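Local coordinates for cell death abnormality protein 2 (Caenorhabditis elegans, PDB 3QWX) that acts as a CRK-family SH2-SH3 signalling adaptor required for the engulfment of cell corpses and for cell migration in the nematode, at residues A[133-138]-A[156-161]; A[141-146]-A[164-169]. All blocks are in the same frame, centred on the assembly; numbering follows the deposited sequence.

Contact 1 (A[133-138]-A[156-161]); sequences TDLPFE and ARNALG
L135 carries this contact, its two methyl groups dividing the work between A156 and N158. CD2 lies over the backbone of A156, 3.6 Å from A156 O, and reaches the methyl at 3.9 Å between L135 CD2 and A156 CB. The other branch goes to the side-chain amide of N158, with L135 CD1 3.7 Å from N158 ND2. CG stands anti to the backbone N (chi1 176°), beside the carbonyl carbon, and from there the two methyls part, one to A156 and one to N158.

No direct hydrogen bond joins the segments; a water does so instead. It donates to P136 O at 2.8 Å and accepts from N158 ND2 at 3.0 Å, so one N-H of the amide is taken up by the water, beside L135 CD1. The amide oxygen turns back on the chain that follows: N158 OD1 accepts from T162 N, just beyond the turn, and weakly from L160 N and G161 N within it. These bonds fix the amide at the start of a type I turn, N158 to G161, closed by G161 N to N158 O at 2.9 Å.

In the first SH3 domain, 133-138 belongs to the RT loop between strands 119-123 and 142-147, while 156-161 leaves strand 153-157 for the distal loop into strand 163-167. L135 and A156 also touch V166 of that strand.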
loop_
_atom_site.group_PDB
_atom_site.type_symbol
_atom_site.label_atom_id
_atom_site.label_comp_id
_atom_site.label_asym_id
_atom_site.label_seq_id
_atom_site.Cartn_x
_atom_site.Cartn_y
_atom_site.Cartn_z
ATOM N N THR A 133 2.490 2.272 -14.039
ATOM C CA THR A 133 2.327 3.185 -12.922
ATOM C C THR A 133 0.994 3.932 -13.024
ATOM O O THR A 133 0.603 4.656 -12.105
ATOM C CB THR A 133 3.472 4.215 -12.912
ATOM O OG1 THR A 133 3.449 4.971 -14.135
ATOM C CG2 THR A 133 4.810 3.511 -12.783
ATOM N N ASP A 134 0.306 3.747 -14.147
ATOM C CA ASP A 134 -0.926 4.475 -14.430
ATOM C C ASP A 134 -2.148 3.727 -13.920
ATOM O O ASP A 134 -2.118 2.516 -13.777
ATOM C CB ASP A 134 -1.073 4.712 -15.934
ATOM C CG ASP A 134 0.045 5.573 -16.506
ATOM O OD1 ASP A 134 0.743 6.251 -15.718
ATOM O OD2 ASP A 134 0.220 5.562 -17.743
ATOM N N LEU A 135 -3.223 4.460 -13.655
ATOM C CA LEU A 135 -4.471 3.860 -13.211
ATOM C C LEU A 135 -5.496 3.944 -14.339
ATOM O O LEU A 135 -6.016 5.027 -14.619
ATOM C CB LEU A 135 -4.990 4.589 -11.964
ATOM C CG LEU A 135 -6.354 4.151 -11.421
ATOM C CD1 LEU A 135 -6.311 2.695 -10.914
ATOM C CD2 LEU A 135 -6.852 5.088 -10.338
ATOM N N PRO A 136 -5.765 2.810 -15.012
ATOM C CA PRO A 136 -6.764 2.821 -16.092
ATOM C C PRO A 136 -8.134 3.100 -15.507
ATOM O O PRO A 136 -8.398 2.726 -14.366
ATOM C CB PRO A 136 -6.719 1.389 -16.635
ATOM C CG PRO A 136 -5.421 0.807 -16.132
ATOM C CD PRO A 136 -5.183 1.472 -14.811
ATOM N N PHE A 137 -8.989 3.773 -16.260
ATOM C CA PHE A 137 -10.354 3.990 -15.812
ATOM C C PHE A 137 -11.308 4.161 -16.982
ATOM O O PHE A 137 -10.888 4.348 -18.136
ATOM C CB PHE A 137 -10.455 5.184 -14.846
ATOM C CG PHE A 137 -9.942 6.479 -15.408
ATOM C CD1 PHE A 137 -8.619 6.852 -15.226
ATOM C CD2 PHE A 137 -10.787 7.339 -16.088
ATOM C CE1 PHE A 137 -8.142 8.044 -15.732
ATOM C CE2 PHE A 137 -10.317 8.539 -16.609
ATOM C CZ PHE A 137 -9.000 8.895 -16.430
ATOM N N GLU A 138 -12.595 4.102 -16.668
ATOM C CA GLU A 138 -13.650 4.198 -17.671
ATOM C C GLU A 138 -14.180 5.633 -17.737
ATOM O O GLU A 138 -14.040 6.394 -16.784
ATOM C CB GLU A 138 -14.784 3.220 -17.337
ATOM C CG GLU A 138 -14.396 1.730 -17.440
ATOM C CD GLU A 138 -15.498 0.810 -16.945
ATOM O OE1 GLU A 138 -16.667 1.063 -17.288
ATOM O OE2 GLU A 138 -15.207 -0.153 -16.200
ATOM N N ALA A 156 -4.392 9.108 -8.418
ATOM C CA ALA A 156 -5.817 8.827 -8.207
ATOM C C ALA A 156 -6.033 7.453 -7.549
ATOM O O ALA A 156 -5.134 6.607 -7.543
ATOM C CB ALA A 156 -6.551 8.895 -9.517
ATOM N N ARG A 157 -7.224 7.242 -7.001
ATOM C CA ARG A 157 -7.579 5.990 -6.352
ATOM C C ARG A 157 -8.967 5.600 -6.823
ATOM O O ARG A 157 -9.877 6.423 -6.826
ATOM C CB ARG A 157 -7.580 6.150 -4.825
ATOM C CG ARG A 157 -7.825 4.854 -4.069
ATOM C CD ARG A 157 -7.555 5.031 -2.577
ATOM N NE ARG A 157 -8.411 6.041 -1.978
ATOM C CZ ARG A 157 -8.040 6.871 -1.007
ATOM N NH1 ARG A 157 -6.811 6.832 -0.499
ATOM N NH2 ARG A 157 -8.907 7.752 -0.543
ATOM N N ASN A 158 -9.142 4.356 -7.233
ATOM C CA ASN A 158 -10.472 3.936 -7.662
ATOM C C ASN A 158 -11.295 3.317 -6.520
ATOM O O ASN A 158 -10.817 3.220 -5.382
ATOM C CB ASN A 158 -10.404 3.035 -8.903
ATOM C CG ASN A 158 -9.784 1.668 -8.618
ATOM O OD1 ASN A 158 -9.680 1.236 -7.471
ATOM N ND2 ASN A 158 -9.394 0.978 -9.672
ATOM N N ALA A 159 -12.528 2.921 -6.819
ATOM C CA ALA A 159 -13.434 2.362 -5.811
ATOM C C ALA A 159 -12.864 1.111 -5.154
ATOM O O ALA A 159 -13.177 0.805 -4.000
ATOM C CB ALA A 159 -14.796 2.054 -6.427
ATOM N N LEU A 160 -12.042 0.381 -5.901
ATOM C CA LEU A 160 -11.447 -0.847 -5.399
ATOM C C LEU A 160 -10.286 -0.570 -4.435
ATOM O O LEU A 160 -9.898 -1.439 -3.655
ATOM C CB LEU A 160 -11.005 -1.740 -6.567
ATOM C CG LEU A 160 -12.046 -2.653 -7.236
ATOM C CD1 LEU A 160 -13.415 -1.990 -7.368
ATOM C CD2 LEU A 160 -11.552 -3.145 -8.600
ATOM N N GLY A 161 -9.749 0.643 -4.475
ATOM C CA GLY A 161 -8.615 0.999 -3.637
ATOM C C GLY A 161 -7.303 1.007 -4.400
ATOM O O GLY A 161 -6.245 1.295 -3.837
HETATM O O HOH W 1 -10.128 2.514 -12.116
#

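Contact 2 (A[141-146]-A[164-169])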
loop_
_atom_site.group_PDB
_atom_site.type_symbol
_atom_site.label_atom_id
_atom_site.label_comp_id
_atom_site.label_asym_id
_atom_site.label_seq_id
_atom_site.Cartn_x
_atom_site.Cartn_y
_atom_site.Cartn_z
ATOM N N GLU A 141 -16.187 7.260 -14.756
ATOM C CA GLU A 141 -15.802 6.585 -13.516
ATOM C C GLU A 141 -15.381 7.559 -12.420
ATOM O O GLU A 141 -14.619 8.494 -12.667
ATOM C CB GLU A 141 -14.699 5.546 -13.759
ATOM C CG GLU A 141 -14.337 4.743 -12.499
ATOM C CD GLU A 141 -13.354 3.618 -12.771
ATOM O OE1 GLU A 141 -13.143 3.264 -13.953
ATOM O OE2 GLU A 141 -12.776 3.091 -11.798
ATOM N N ARG A 142 -15.870 7.318 -11.205
ATOM C CA ARG A 142 -15.580 8.180 -10.058
ATOM C C ARG A 142 -14.213 7.856 -9.461
ATOM O O ARG A 142 -13.914 6.708 -9.173
ATOM C CB ARG A 142 -16.673 8.015 -8.994
ATOM C CG ARG A 142 -16.484 8.869 -7.743
ATOM C CD ARG A 142 -17.467 8.447 -6.636
ATOM N NE ARG A 142 -17.396 9.292 -5.437
ATOM C CZ ARG A 142 -16.464 9.198 -4.488
ATOM N NH1 ARG A 142 -15.481 8.312 -4.590
ATOM N NH2 ARG A 142 -16.511 10.004 -3.427
ATOM N N LEU A 143 -13.368 8.866 -9.298
ATOM C CA LEU A 143 -12.044 8.638 -8.742
ATOM C C LEU A 143 -11.778 9.653 -7.654
ATOM O O LEU A 143 -12.418 10.703 -7.581
ATOM C CB LEU A 143 -10.964 8.753 -9.815
ATOM C CG LEU A 143 -11.093 7.859 -11.055
ATOM C CD1 LEU A 143 -10.109 8.312 -12.103
ATOM C CD2 LEU A 143 -10.882 6.362 -10.715
ATOM N N GLU A 144 -10.826 9.319 -6.806
ATOM C CA GLU A 144 -10.407 10.205 -5.736
ATOM C C GLU A 144 -8.975 10.599 -6.011
ATOM O O GLU A 144 -8.099 9.745 -6.155
ATOM C CB GLU A 144 -10.542 9.498 -4.379
ATOM C CG GLU A 144 -11.996 9.402 -3.928
ATOM C CD GLU A 144 -12.217 8.396 -2.795
ATOM O OE1 GLU A 144 -11.237 7.783 -2.346
ATOM O OE2 GLU A 144 -13.382 8.214 -2.377
ATOM N N ILE A 145 -8.744 11.901 -6.093
ATOM C CA ILE A 145 -7.414 12.426 -6.339
ATOM C C ILE A 145 -6.647 12.583 -5.029
ATOM O O ILE A 145 -7.104 13.264 -4.117
ATOM C CB ILE A 145 -7.492 13.780 -7.075
ATOM C CG1 ILE A 145 -8.259 13.621 -8.394
ATOM C CG2 ILE A 145 -6.105 14.353 -7.322
ATOM C CD1 ILE A 145 -7.640 12.635 -9.380
ATOM N N LEU A 146 -5.472 11.962 -4.961
ATOM C CA LEU A 146 -4.659 11.947 -3.749
ATOM C C LEU A 146 -3.484 12.900 -3.832
ATOM O O LEU A 146 -2.908 13.283 -2.811
ATOM C CB LEU A 146 -4.094 10.542 -3.507
ATOM C CG LEU A 146 -4.953 9.430 -2.901
ATOM C CD1 LEU A 146 -6.423 9.752 -2.879
ATOM C CD2 LEU A 146 -4.681 8.124 -3.603
ATOM N N GLY A 164 -2.886 4.969 -8.761
ATOM C CA GLY A 164 -1.992 5.160 -9.881
ATOM C C GLY A 164 -2.190 6.535 -10.490
ATOM O O GLY A 164 -3.079 7.267 -10.090
ATOM N N LEU A 165 -1.379 6.859 -11.485
ATOM C CA LEU A 165 -1.397 8.176 -12.098
ATOM C C LEU A 165 -2.437 8.256 -13.212
ATOM O O LEU A 165 -2.667 7.293 -13.941
ATOM C CB LEU A 165 -0.019 8.515 -12.674
ATOM C CG LEU A 165 1.149 8.713 -11.712
ATOM C CD1 LEU A 165 2.442 8.914 -12.490
ATOM C CD2 LEU A 165 0.880 9.894 -10.828
ATOM N N VAL A 166 -3.041 9.430 -13.342
ATOM C CA VAL A 166 -4.066 9.677 -14.341
ATOM C C VAL A 166 -3.807 11.049 -14.970
ATOM O O VAL A 166 -3.271 11.951 -14.313
ATOM C CB VAL A 166 -5.489 9.625 -13.718
ATOM C CG1 VAL A 166 -5.750 8.275 -13.061
ATOM C CG2 VAL A 166 -5.681 10.767 -12.700
ATOM N N PRO A 167 -4.172 11.213 -16.250
ATOM C CA PRO A 167 -3.974 12.517 -16.890
ATOM C C PRO A 167 -4.984 13.526 -16.366
ATOM O O PRO A 167 -6.176 13.213 -16.300
ATOM C CB PRO A 167 -4.241 12.236 -18.381
ATOM C CG PRO A 167 -4.274 10.759 -18.533
ATOM C CD PRO A 167 -4.689 10.202 -17.190
ATOM N N ALA A 168 -4.523 14.721 -16.010
ATOM C CA ALA A 168 -5.410 15.756 -15.480
ATOM C C ALA A 168 -6.492 16.172 -16.479
ATOM O O ALA A 168 -7.611 16.536 -16.082
ATOM C CB ALA A 168 -4.606 16.961 -15.020
ATOM N N ASN A 169 -6.169 16.107 -17.771
ATOM C CA ASN A 169 -7.131 16.468 -18.821
ATOM C C ASN A 169 -8.151 15.364 -19.138
ATOM O O ASN A 169 -8.966 15.499 -20.054
ATOM C CB ASN A 169 -6.417 16.958 -20.090
ATOM C CG ASN A 169 -5.552 15.889 -20.744
ATOM O OD1 ASN A 169 -5.492 15.783 -21.974
ATOM N ND2 ASN A 169 -4.861 15.116 -19.932
#
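The hydrophobic core of the first SH3 domain's beta barrel is the setting here: strands 142-147 and 163-167 are not neighbours in the sheet, and they meet through side chains alone. V166 supplies one side of the contact and splits its two methyls between two residues of the facing strand. V166 CG2 lies 4.3 Å from I145 CD1, the end of the isoleucine, and V166 CG1 stands 4.5 Å from L143 CD1, a loose apolar approach. The nearest alpha carbons, those of I145 and V166, are 9.1 Å apart, too far for backbone pairing, and no hydrogen bond crosses between the segments.

L143 and V166 both direct their CB toward the opposite segment. I145 does not, and its contact depends on its outer atoms: with chi1 -58° and chi2 -60°, the chain bends so that CD1 comes closer than the branch at CB would. L143 and I145, two apart on their strand, thus present methyls to the same valine.

Between them in sequence, E144 is turned to a different use. R142 NH1 donates to E144 OE2 at 3.1 Å along an almost straight bond (177°). E144 OE2 lies in the guanidinium plane, while the N-H comes to this oxygen on its anti side, tilted well out of the carboxylate plane. E144 OE1 makes a second salt bridge, to R157 NH2, so the carboxylate is shared by two arginines.

Strand 153-157 separates the two strands in the sheet, its A156 touching V166; on the far side of strand 142-147, V121 of strand 119-123 packs against L143 and I145.

Overall arrangement
Contacts 1 and 2 lie with their centres 7 Å apart in the first SH3 domain, on one side of the chain's centre. Their segments alternate along the chain: 133-138, 141-146, 156-161, 164-169. Both draw on one antiparallel sheet: contact 1 joins the RT loop to the end of strand 153-157 and the turn after it, and contact 2 links the two strands that flank 153-157. They touch directly through probable hydrogen bonds, A156 N to G164 O (2.8 Å) and L135 N to L165 O (2.9 Å). V166, touched by L135, F137 and A156 as well as by L143 and I145, ties both together, consistent with the RT loop closing over the same core.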